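Local coordinates for UDP-N-acetylglucosamine 2-epimerase (Methanocaldococcus jannaschii, PDB 4NES), which probably catalyses the reversible epimerization at C-2 that converts UDP-N-acetylglucosamine into UDP-N-acetylmannosamine, working as a homodimer, at residues I46-L51 with V269-E273; D199-L203 with M276-E282; A295-P301 with R342-F348; V300-T304 with A333-M337. All blocks are in the same frame, centred on the assembly; numbering follows the deposited sequence.

Overall arrangement
The four contacts show how a GT-B enzyme joins its domains at the nucleotide cleft and packs the C-terminal domain behind it. Contact 1 spans the cleft between the domains and touches UDP itself; F47 there lies about 11 Å, side chain to side chain, from H207, the probable active-site residue. Contact 2 takes up the far end of the same helix, 271-280, and its centre is 18 Å from that of contact 1. Contacts 3 and 4 continue through the C-terminal domain, share V300 and P301, and have centres 12 Å apart. Contact 2 touches both, with E278 O packed against V300 CG2 at 3.5 Å. Contact 4, its centre 27 Å from that of contact 1, is the most remote from it.

Contact 1. Residues I46-L51 with V269-E273; sequences IFFEEL and VGYLE. With UDP (uridine-5'-diphosphate), chain C.
E50 of helix 45-50 brings its carboxylate to the first turn of helix 271-280, joining the two Rossmann-like domains of this GT-B enzyme beside the cleft that holds UDP. L272 N donates to E50 OE1 at 3.0 Å, nearly straight (171°), on the syn side of the carboxylate and somewhat out of its plane. G270 is the N-cap of that helix, whose end would probably polarise E50 OE1. With CG anti to the carbonyl carbon (chi1 -68°) and the chain extended beyond, E50 also places OE2 2.5 Å from E273 OE1, the carboxylates turned 38° apart; so close an approach suggests that one acid holds a proton. F47 and Y271 cross at about a right angle: Y271 CB lies in the plane of the phenyl ring, at its edge, 3.9 Å from F47 CE1, while I46 CG2 rests on one face. The Y271 ring is fixed at its far end by hydroxyl bonds to E294 and T175. V269 grips the uracil twice, V269 N donating to UDP O4 at 3.0 Å and V269 O accepting from UDP N3 at 2.8 Å. The F47 ring turns its edge to the uracil, CE1 3.2 Å from UDP O2.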
# COMPACT_ATOMS: atom_id res chain seq x y z
N ILE A 46 -1.85 -13.88 -27.09
CA ILE A 46 -1.16 -15.12 -27.42
C ILE A 46 -1.12 -16.08 -26.23
O ILE A 46 -1.13 -17.30 -26.42
CB ILE A 46 0.26 -14.85 -28.00
CG1 ILE A 46 0.86 -16.12 -28.61
CG2 ILE A 46 1.19 -14.24 -26.96
CD1 ILE A 46 2.02 -15.86 -29.57
N PHE A 47 -1.09 -15.55 -25.01
CA PHE A 47 -1.04 -16.40 -23.84
C PHE A 47 -2.38 -17.00 -23.50
O PHE A 47 -2.46 -18.16 -23.11
CB PHE A 47 -0.43 -15.63 -22.67
CG PHE A 47 0.96 -15.17 -22.96
CD1 PHE A 47 2.00 -16.09 -22.97
CD2 PHE A 47 1.22 -13.86 -23.34
CE1 PHE A 47 3.29 -15.70 -23.29
CE2 PHE A 47 2.49 -13.47 -23.67
CZ PHE A 47 3.53 -14.40 -23.65
N PHE A 48 -3.44 -16.22 -23.67
CA PHE A 48 -4.78 -16.76 -23.51
C PHE A 48 -5.02 -17.89 -24.51
O PHE A 48 -5.65 -18.89 -24.18
CB PHE A 48 -5.84 -15.67 -23.64
CG PHE A 48 -6.07 -14.92 -22.36
CD1 PHE A 48 -5.23 -13.89 -21.97
CD2 PHE A 48 -7.13 -15.26 -21.53
CE1 PHE A 48 -5.44 -13.22 -20.78
CE2 PHE A 48 -7.35 -14.58 -20.33
CZ PHE A 48 -6.50 -13.56 -19.96
N GLU A 49 -4.49 -17.74 -25.72
CA GLU A 49 -4.64 -18.77 -26.74
C GLU A 49 -3.79 -20.02 -26.45
O GLU A 49 -4.31 -21.14 -26.41
CB GLU A 49 -4.29 -18.22 -28.13
CG GLU A 49 -4.40 -19.24 -29.25
CD GLU A 49 -5.82 -19.74 -29.43
OE1 GLU A 49 -6.77 -19.02 -29.05
OE2 GLU A 49 -6.00 -20.86 -29.96
N GLU A 50 -2.49 -19.84 -26.27
CA GLU A 50 -1.61 -20.99 -26.12
C GLU A 50 -1.88 -21.75 -24.83
O GLU A 50 -1.67 -22.96 -24.77
CB GLU A 50 -0.13 -20.57 -26.18
CG GLU A 50 0.32 -20.07 -27.55
CD GLU A 50 1.83 -19.91 -27.66
OE1 GLU A 50 2.53 -20.02 -26.64
OE2 GLU A 50 2.31 -19.68 -28.79
N LEU A 51 -2.34 -21.04 -23.80
CA LEU A 51 -2.57 -21.66 -22.50
C LEU A 51 -4.03 -22.09 -22.32
O LEU A 51 -4.40 -22.54 -21.23
CB LEU A 51 -2.12 -20.74 -21.36
CG LEU A 51 -0.62 -20.43 -21.42
CD1 LEU A 51 -0.23 -19.38 -20.40
CD2 LEU A 51 0.19 -21.70 -21.18
N VAL A 269 7.52 -13.44 -28.14
CA VAL A 269 6.88 -14.66 -28.65
C VAL A 269 6.00 -15.32 -27.59
O VAL A 269 6.03 -14.96 -26.41
CB VAL A 269 7.92 -15.68 -29.16
CG1 VAL A 269 8.74 -15.07 -30.29
CG2 VAL A 269 8.82 -16.15 -28.01
N GLY A 270 5.21 -16.30 -28.02
CA GLY A 270 4.34 -17.04 -27.12
C GLY A 270 5.13 -17.89 -26.14
O GLY A 270 6.34 -18.09 -26.30
N TYR A 271 4.44 -18.39 -25.11
CA TYR A 271 5.09 -19.17 -24.06
C TYR A 271 5.73 -20.46 -24.58
O TYR A 271 6.83 -20.82 -24.18
CB TYR A 271 4.09 -19.48 -22.96
CG TYR A 271 4.71 -19.99 -21.69
CD1 TYR A 271 5.79 -19.34 -21.11
CD2 TYR A 271 4.20 -21.12 -21.05
CE1 TYR A 271 6.35 -19.80 -19.93
CE2 TYR A 271 4.76 -21.59 -19.87
CZ TYR A 271 5.84 -20.92 -19.32
OH TYR A 271 6.40 -21.36 -18.15
N LEU A 272 5.03 -21.16 -25.46
CA LEU A 272 5.56 -22.42 -25.98
C LEU A 272 6.85 -22.19 -26.75
O LEU A 272 7.85 -22.91 -26.59
CB LEU A 272 4.53 -23.11 -26.88
CG LEU A 272 3.20 -23.43 -26.20
CD1 LEU A 272 2.25 -24.05 -27.23
CD2 LEU A 272 3.40 -24.37 -25.03
N GLU A 273 6.83 -21.17 -27.60
CA GLU A 273 7.99 -20.78 -28.36
C GLU A 273 9.14 -20.36 -27.44
O GLU A 273 10.29 -20.75 -27.64
CB GLU A 273 7.62 -19.64 -29.32
CG GLU A 273 6.71 -20.08 -30.47
CD GLU A 273 5.25 -20.20 -30.09
OE1 GLU A 273 4.84 -19.71 -29.01
OE2 GLU A 273 4.49 -20.80 -30.88
N1 UDP C . 8.09 -14.97 -21.94
C2 UDP C . 7.44 -15.35 -23.06
N3 UDP C . 7.83 -14.87 -24.26
C4 UDP C . 8.86 -14.01 -24.39
C5 UDP C . 9.56 -13.59 -23.25
C6 UDP C . 9.14 -14.10 -22.02
O2 UDP C . 6.49 -16.14 -23.00
O4 UDP C . 9.22 -13.53 -25.65
C1' UDP C . 7.68 -15.43 -20.60
C2' UDP C . 8.64 -16.15 -19.80
O2' UDP C . 8.70 -17.50 -20.21
C3' UDP C . 8.15 -15.95 -18.43
C4' UDP C . 7.48 -14.66 -18.48
O4' UDP C . 7.46 -14.25 -19.83
O3' UDP C . 7.25 -16.92 -17.99
C5' UDP C . 8.18 -13.58 -17.72
O5' UDP C . 7.58 -12.33 -17.90
PA UDP C . 8.39 -10.97 -17.88
O1A UDP C . 7.77 -10.04 -18.91
O2A UDP C . 9.85 -11.26 -18.17
O3A UDP C . 8.19 -10.29 -16.47
PB UDP C . 8.75 -10.56 -15.03
O1B UDP C . 8.80 -12.06 -14.77
O2B UDP C . 10.10 -9.91 -14.90
O3B UDP C . 7.73 -9.87 -14.17

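Contact 2. Residues D199-L203 with M276-E282; sequences DDYFL and MLEKNAE
Y201 reaches from strand 201-205 to the last turn of helix 271-280, where its OH donates to L277 O at 2.7 Å, tilted 15° from the carbonyl plane. Chi1 of 63°, which sets CG between the backbone N and the carbonyl carbon, brings the ring alongside the chain and one face under A281, whose CA makes a CH-pi contact 4.0 Å from the ring centroid. The strand backbone adds a bond from E282 N to Y201 O, 2.9 Å long. Two residues along the strand, L203 puts CD2 3.7 Å from E278 CG. A phenylalanine in place of Y201 has no hydroxyl, and L277 O would probably be left without this partner, the ring less firmly tied to the helix end. A second shell fixes that end: N280 ND2 bonds to M276 O at 2.9 Å, and N280 N reaches the same oxygen from the opposite face of its plane. One water ties D199 O, Y201 N and N280 O together. The helix is the beta-alpha-beta crossover from strand 263-266 to strand 283-286, the latter beside strand 201-205. D200 OD2 and E282 OE1 come within 3.6 Å, and the salt bridge of E282 to K234 probably offsets their repulsion.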
# COMPACT_ATOMS: atom_id res chain seq x y z
N ASP A 199 23.46 -23.65 -33.58
CA ASP A 199 22.77 -24.28 -32.47
C ASP A 199 23.19 -23.67 -31.14
O ASP A 199 22.43 -23.70 -30.17
CB ASP A 199 23.02 -25.79 -32.47
CG ASP A 199 22.61 -26.45 -33.78
OD1 ASP A 199 21.58 -26.03 -34.35
OD2 ASP A 199 23.33 -27.36 -34.23
N ASP A 200 24.40 -23.12 -31.10
CA ASP A 200 24.90 -22.45 -29.90
C ASP A 200 24.48 -20.99 -29.85
O ASP A 200 24.86 -20.19 -30.71
CB ASP A 200 26.43 -22.54 -29.84
CG ASP A 200 26.92 -23.77 -29.11
OD1 ASP A 200 26.14 -24.73 -28.93
OD2 ASP A 200 28.11 -23.78 -28.72
N TYR A 201 23.69 -20.62 -28.84
CA TYR A 201 23.30 -19.22 -28.68
C TYR A 201 23.08 -18.86 -27.22
O TYR A 201 22.88 -19.74 -26.39
CB TYR A 201 22.04 -18.90 -29.49
CG TYR A 201 20.81 -19.67 -29.04
CD1 TYR A 201 20.51 -20.91 -29.58
CD2 TYR A 201 19.96 -19.16 -28.06
CE1 TYR A 201 19.39 -21.62 -29.18
CE2 TYR A 201 18.84 -19.87 -27.64
CZ TYR A 201 18.56 -21.10 -28.21
OH TYR A 201 17.46 -21.83 -27.83
N PHE A 202 23.14 -17.57 -26.92
CA PHE A 202 22.71 -17.07 -25.62
C PHE A 202 21.36 -16.41 -25.84
O PHE A 202 21.14 -15.76 -26.86
CB PHE A 202 23.68 -16.02 -25.06
CG PHE A 202 25.06 -16.54 -24.74
CD1 PHE A 202 25.35 -17.90 -24.73
CD2 PHE A 202 26.07 -15.64 -24.41
CE1 PHE A 202 26.62 -18.35 -24.44
CE2 PHE A 202 27.35 -16.09 -24.10
CZ PHE A 202 27.63 -17.44 -24.11
N LEU A 203 20.45 -16.58 -24.89
CA LEU A 203 19.14 -15.95 -24.95
C LEU A 203 19.09 -14.75 -24.02
O LEU A 203 19.46 -14.84 -22.85
CB LEU A 203 18.07 -16.97 -24.54
CG LEU A 203 16.61 -16.52 -24.59
CD1 LEU A 203 16.15 -16.22 -26.02
CD2 LEU A 203 15.73 -17.58 -23.96
N MSE A 276 10.93 -23.20 -25.62
CA MSE A 276 11.88 -23.85 -26.50
C MSE A 276 13.18 -23.06 -26.63
O MSE A 276 14.27 -23.64 -26.61
CB MSE A 276 11.25 -24.08 -27.88
CG MSE A 276 10.22 -25.19 -27.90
SE MSE A 276 10.98 -26.91 -27.39
CE MSE A 276 12.30 -27.09 -28.82
N LEU A 277 13.08 -21.74 -26.73
CA LEU A 277 14.29 -20.93 -26.77
C LEU A 277 15.08 -21.06 -25.46
O LEU A 277 16.30 -21.15 -25.49
CB LEU A 277 13.95 -19.47 -27.05
CG LEU A 277 13.45 -19.18 -28.46
CD1 LEU A 277 12.95 -17.75 -28.52
CD2 LEU A 277 14.57 -19.39 -29.49
N GLU A 278 14.39 -21.07 -24.32
CA GLU A 278 15.09 -21.21 -23.05
C GLU A 278 15.76 -22.57 -22.94
O GLU A 278 16.95 -22.67 -22.58
CB GLU A 278 14.13 -21.05 -21.88
CG GLU A 278 13.58 -19.65 -21.71
CD GLU A 278 12.55 -19.58 -20.61
OE1 GLU A 278 11.70 -20.48 -20.53
OE2 GLU A 278 12.60 -18.62 -19.82
N LYS A 279 15.00 -23.63 -23.23
CA LYS A 279 15.48 -24.98 -23.01
C LYS A 279 16.75 -25.25 -23.80
O LYS A 279 17.64 -25.96 -23.34
CB LYS A 279 14.40 -25.99 -23.42
CG LYS A 279 14.79 -27.44 -23.18
CD LYS A 279 13.75 -28.42 -23.70
CE LYS A 279 14.17 -29.85 -23.41
NZ LYS A 279 15.37 -30.25 -24.19
N ASN A 280 16.84 -24.65 -24.98
CA ASN A 280 17.94 -24.94 -25.89
C ASN A 280 19.09 -23.94 -25.87
O ASN A 280 20.06 -24.08 -26.61
CB ASN A 280 17.41 -25.12 -27.31
CG ASN A 280 16.58 -26.38 -27.46
OD1 ASN A 280 17.13 -27.48 -27.58
ND2 ASN A 280 15.26 -26.24 -27.45
N ALA A 281 19.00 -22.93 -25.01
CA ALA A 281 20.02 -21.89 -24.93
C ALA A 281 21.26 -22.44 -24.22
O ALA A 281 21.14 -23.23 -23.28
CB ALA A 281 19.47 -20.69 -24.17
N GLU A 282 22.45 -22.02 -24.65
CA GLU A 282 23.66 -22.42 -23.94
C GLU A 282 23.71 -21.69 -22.60
O GLU A 282 24.17 -22.24 -21.59
CB GLU A 282 24.92 -22.13 -24.75
CG GLU A 282 26.20 -22.60 -24.06
CD GLU A 282 27.43 -22.44 -24.93
OE1 GLU A 282 27.40 -21.63 -25.87
OE2 GLU A 282 28.44 -23.13 -24.65
O HOH W 1 22.46 -23.08 -27.64

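Contact 3. Residues A295-P301 with R342-F348; sequences ACILKVP and RNWKNPF
K299, whose positive phi (62°) ends helix 289-298 in a Schellman motif, passes R342 with 5.5 Å between CA atoms, and residues 343-346 then run extended past the helix end. W344 turns its indole back toward the helix end. Its NE1 donates to C296 O at 2.9 Å, in the carbonyl plane and on a lone pair, with the carbonyl nearly in the indole plane; K299 N bonds to the same oxygen, so the helix terminus and the indole are held at one point. K299 bends at chi2 (-63°) and slides past W344 in the opposite direction, placing CD over a face of the five-membered ring, 4.1 Å from its centroid, and NZ 2.7 Å from W344 O, to which it donates. At the edge of the six-membered ring, W344 CH2 is 3.7 Å from P301 N. The segment belongs to the passage by which the chain leaves the C-terminal GT-B domain for its last helix, 353-363; F348 already has a backbone bond to N169. P301 CD sits over the centre of one face of the R342 guanidinium, 3.5 Å from R342 CZ, while R342 NH2 makes a weak hydrogen bond to E282 O. C296 SG meets the indole obliquely and sits 4.0 Å from P347 CD. Beyond it, N346 turns OD1 to within 3.5 Å of I297 CG1.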
# COMPACT_ATOMS: atom_id res chain seq x y z
N ALA A 295 14.97 -20.59 -16.06
CA ALA A 295 16.34 -21.01 -16.33
C ALA A 295 16.75 -22.05 -15.29
O ALA A 295 17.33 -23.09 -15.63
CB ALA A 295 17.28 -19.80 -16.30
N CYS A 296 16.41 -21.79 -14.03
CA CYS A 296 16.77 -22.71 -12.97
C CYS A 296 16.07 -24.06 -13.15
O CYS A 296 16.69 -25.13 -13.05
CB CYS A 296 16.42 -22.08 -11.62
SG CYS A 296 16.86 -23.06 -10.18
N ILE A 297 14.78 -24.00 -13.44
CA ILE A 297 13.97 -25.20 -13.62
C ILE A 297 14.45 -26.04 -14.79
O ILE A 297 14.53 -27.28 -14.71
CB ILE A 297 12.50 -24.80 -13.81
CG1 ILE A 297 11.95 -24.18 -12.51
CG2 ILE A 297 11.65 -26.00 -14.26
CD1 ILE A 297 10.70 -23.33 -12.70
N LEU A 298 14.81 -25.38 -15.89
CA LEU A 298 15.24 -26.04 -17.11
C LEU A 298 16.71 -26.45 -17.10
O LEU A 298 17.19 -27.05 -18.08
CB LEU A 298 14.97 -25.13 -18.31
CG LEU A 298 13.50 -24.84 -18.56
CD1 LEU A 298 13.34 -23.75 -19.63
CD2 LEU A 298 12.77 -26.12 -18.98
N LYS A 299 17.41 -26.14 -16.01
CA LYS A 299 18.84 -26.46 -15.85
C LYS A 299 19.71 -25.78 -16.90
O LYS A 299 20.64 -26.38 -17.46
CB LYS A 299 19.08 -27.97 -15.89
CG LYS A 299 18.20 -28.78 -14.98
CD LYS A 299 18.40 -28.45 -13.52
CE LYS A 299 17.46 -29.30 -12.67
NZ LYS A 299 17.48 -28.92 -11.23
N VAL A 300 19.40 -24.52 -17.19
CA VAL A 300 20.19 -23.72 -18.10
C VAL A 300 20.80 -22.60 -17.28
O VAL A 300 20.08 -21.89 -16.60
CB VAL A 300 19.30 -23.14 -19.23
CG1 VAL A 300 20.12 -22.28 -20.17
CG2 VAL A 300 18.61 -24.27 -20.00
N PRO A 301 22.13 -22.46 -17.31
CA PRO A 301 22.76 -21.42 -16.49
C PRO A 301 22.23 -20.02 -16.80
O PRO A 301 21.97 -19.68 -17.95
CB PRO A 301 24.25 -21.51 -16.87
CG PRO A 301 24.41 -22.88 -17.44
CD PRO A 301 23.12 -23.20 -18.11
N ARG A 342 25.45 -28.49 -15.22
CA ARG A 342 24.03 -28.15 -15.16
C ARG A 342 23.27 -29.07 -14.23
O ARG A 342 22.25 -29.66 -14.58
CB ARG A 342 23.43 -28.10 -16.56
CG ARG A 342 24.24 -27.15 -17.41
CD ARG A 342 23.76 -27.01 -18.84
NE ARG A 342 24.66 -26.09 -19.53
CZ ARG A 342 24.31 -25.33 -20.56
NH1 ARG A 342 23.08 -25.36 -21.02
NH2 ARG A 342 25.21 -24.51 -21.11
N ASN A 343 23.82 -29.20 -13.02
CA ASN A 343 23.13 -29.87 -11.94
C ASN A 343 23.01 -28.91 -10.77
O ASN A 343 23.97 -28.23 -10.39
CB ASN A 343 23.81 -31.20 -11.57
CG ASN A 343 24.96 -31.03 -10.57
OD1 ASN A 343 25.74 -30.09 -10.65
ND2 ASN A 343 25.05 -31.97 -9.64
N TRP A 344 21.80 -28.80 -10.26
CA TRP A 344 21.52 -28.07 -9.04
C TRP A 344 20.13 -28.47 -8.58
O TRP A 344 19.36 -29.03 -9.34
CB TRP A 344 21.61 -26.55 -9.25
CG TRP A 344 20.91 -26.00 -10.46
CD1 TRP A 344 19.56 -25.82 -10.63
CD2 TRP A 344 21.54 -25.51 -11.65
NE1 TRP A 344 19.32 -25.27 -11.87
CE2 TRP A 344 20.51 -25.08 -12.52
CE3 TRP A 344 22.87 -25.42 -12.08
CZ2 TRP A 344 20.78 -24.54 -13.78
CZ3 TRP A 344 23.13 -24.89 -13.34
CH2 TRP A 344 22.09 -24.46 -14.17
N LYS A 345 19.85 -28.19 -7.31
CA LYS A 345 18.54 -28.45 -6.73
C LYS A 345 17.49 -27.51 -7.32
O LYS A 345 17.82 -26.40 -7.70
CB LYS A 345 18.64 -28.27 -5.22
CG LYS A 345 17.48 -27.56 -4.54
CD LYS A 345 17.50 -27.89 -3.05
CE LYS A 345 16.48 -27.08 -2.27
NZ LYS A 345 16.96 -25.69 -2.10
N ASN A 346 16.23 -27.96 -7.42
CA ASN A 346 15.14 -27.02 -7.70
C ASN A 346 14.40 -26.68 -6.42
O ASN A 346 13.77 -27.53 -5.80
CB ASN A 346 14.15 -27.49 -8.78
CG ASN A 346 12.99 -26.49 -9.00
OD1 ASN A 346 13.20 -25.34 -9.43
ND2 ASN A 346 11.78 -26.95 -8.70
N PRO A 347 14.49 -25.41 -6.02
CA PRO A 347 13.95 -24.90 -4.76
C PRO A 347 12.48 -24.53 -4.86
O PRO A 347 11.88 -24.17 -3.85
CB PRO A 347 14.79 -23.64 -4.53
CG PRO A 347 15.10 -23.16 -5.92
CD PRO A 347 15.27 -24.39 -6.75
N PHE A 348 11.89 -24.63 -6.05
CA PHE A 348 10.57 -24.03 -6.26
C PHE A 348 9.39 -24.98 -6.23
O PHE A 348 8.26 -24.57 -6.52
CB PHE A 348 10.57 -23.20 -7.54
CG PHE A 348 11.54 -22.05 -7.52
CD1 PHE A 348 11.50 -21.12 -6.49
CD2 PHE A 348 12.51 -21.93 -8.50
CE1 PHE A 348 12.40 -20.07 -6.45
CE2 PHE A 348 13.42 -20.88 -8.47
CZ PHE A 348 13.36 -19.95 -7.45
O HOH W 2 19.94 -31.16 -11.57

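Contact 4. Residues V300-T304 with A333-M337; sequences VPCIT and AVEIM
P301 and I303 face M337 and A333 along a strand and a helix that run almost antiparallel, the axes of 302-304 and 333-337 passing 9.1 Å apart at 159°. This is the layering of the Rossmann-like C-terminal domain: helix 327-338 follows edge strand 320-322 and returns across the parallel sheet. The joint is apolar, and I303 and M337 carry most of it. On I303, CG1 is anti to the carbonyl carbon (chi1 -68°) and CD1 reaches out to the helix, 3.9 Å from A333 CB and 3.7 Å from V334 CG2, which it meets at about a right angle. One turn along, M337 slides past I303 in the opposite direction, its CG 4.0 Å from I303 CG1. Replacing I303 by an alanine would probably open a gap between A333, V334 and M337, since CG1 and CD1 make the contacts to all three. On the sheet side I303 is flanked by L283, L285 and I321. Just before the strand, P301 CB packs on M337 CB at 3.9 Å. M337, a selenomethionine in this crystal, bends at chi2 (-48°) and chi3 and curls back over the strand, bringing CE to 3.2 Å from C302 O.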
# COMPACT_ATOMS: atom_id res chain seq x y z
N VAL A 300 19.40 -24.52 -17.19
CA VAL A 300 20.19 -23.72 -18.10
C VAL A 300 20.80 -22.60 -17.28
O VAL A 300 20.08 -21.89 -16.60
CB VAL A 300 19.30 -23.14 -19.23
CG1 VAL A 300 20.12 -22.28 -20.17
CG2 VAL A 300 18.61 -24.27 -20.00
N PRO A 301 22.13 -22.46 -17.31
CA PRO A 301 22.76 -21.42 -16.49
C PRO A 301 22.23 -20.02 -16.80
O PRO A 301 21.97 -19.68 -17.95
CB PRO A 301 24.25 -21.51 -16.87
CG PRO A 301 24.41 -22.88 -17.44
CD PRO A 301 23.12 -23.20 -18.11
N CYS A 302 22.08 -19.22 -15.75
CA CYS A 302 21.49 -17.90 -15.87
C CYS A 302 22.46 -16.83 -15.38
O CYS A 302 23.19 -17.03 -14.40
CB CYS A 302 20.19 -17.84 -15.07
SG CYS A 302 19.19 -16.36 -15.37
N ILE A 303 22.49 -15.70 -16.09
CA ILE A 303 23.22 -14.52 -15.63
C ILE A 303 22.22 -13.39 -15.54
O ILE A 303 21.56 -13.05 -16.53
CB ILE A 303 24.37 -14.16 -16.58
CG1 ILE A 303 25.45 -15.23 -16.52
CG2 ILE A 303 24.94 -12.79 -16.22
CD1 ILE A 303 26.46 -15.13 -17.64
N THR A 304 22.09 -12.82 -14.34
CA THR A 304 21.07 -11.81 -14.09
C THR A 304 21.68 -10.42 -14.10
O THR A 304 22.60 -10.11 -13.33
CB THR A 304 20.31 -12.08 -12.77
OG1 THR A 304 19.64 -13.35 -12.87
CG2 THR A 304 19.26 -11.02 -12.54
N ALA A 333 31.36 -13.83 -15.45
CA ALA A 333 30.20 -14.70 -15.25
C ALA A 333 29.94 -15.64 -16.43
O ALA A 333 29.55 -16.79 -16.23
CB ALA A 333 28.97 -13.87 -14.96
N VAL A 334 30.14 -15.16 -17.65
CA VAL A 334 29.96 -16.00 -18.82
C VAL A 334 30.95 -17.16 -18.79
O VAL A 334 30.58 -18.31 -19.04
CB VAL A 334 30.08 -15.20 -20.14
CG1 VAL A 334 30.12 -16.13 -21.33
CG2 VAL A 334 28.92 -14.23 -20.27
N GLU A 335 32.20 -16.87 -18.46
CA GLU A 335 33.21 -17.92 -18.34
C GLU A 335 32.81 -18.96 -17.28
O GLU A 335 32.88 -20.16 -17.53
CB GLU A 335 34.57 -17.33 -18.00
CG GLU A 335 35.70 -18.35 -18.02
CD GLU A 335 37.05 -17.71 -17.75
OE1 GLU A 335 37.99 -17.94 -18.55
OE2 GLU A 335 37.17 -16.99 -16.74
N ILE A 336 32.40 -18.48 -16.11
CA ILE A 336 31.99 -19.36 -15.02
C ILE A 336 30.82 -20.23 -15.44
O ILE A 336 30.84 -21.45 -15.26
CB ILE A 336 31.60 -18.54 -13.77
CG1 ILE A 336 32.83 -17.78 -13.23
CG2 ILE A 336 30.99 -19.43 -12.69
CD1 ILE A 336 32.49 -16.76 -12.16
N MSE A 337 29.80 -19.61 -16.03
CA MSE A 337 28.58 -20.33 -16.37
C MSE A 337 28.73 -21.26 -17.58
O MSE A 337 28.04 -22.27 -17.67
CB MSE A 337 27.43 -19.35 -16.57
CG MSE A 337 27.00 -18.66 -15.28
SE MSE A 337 26.75 -19.96 -13.84
CE MSE A 337 25.08 -19.30 -13.13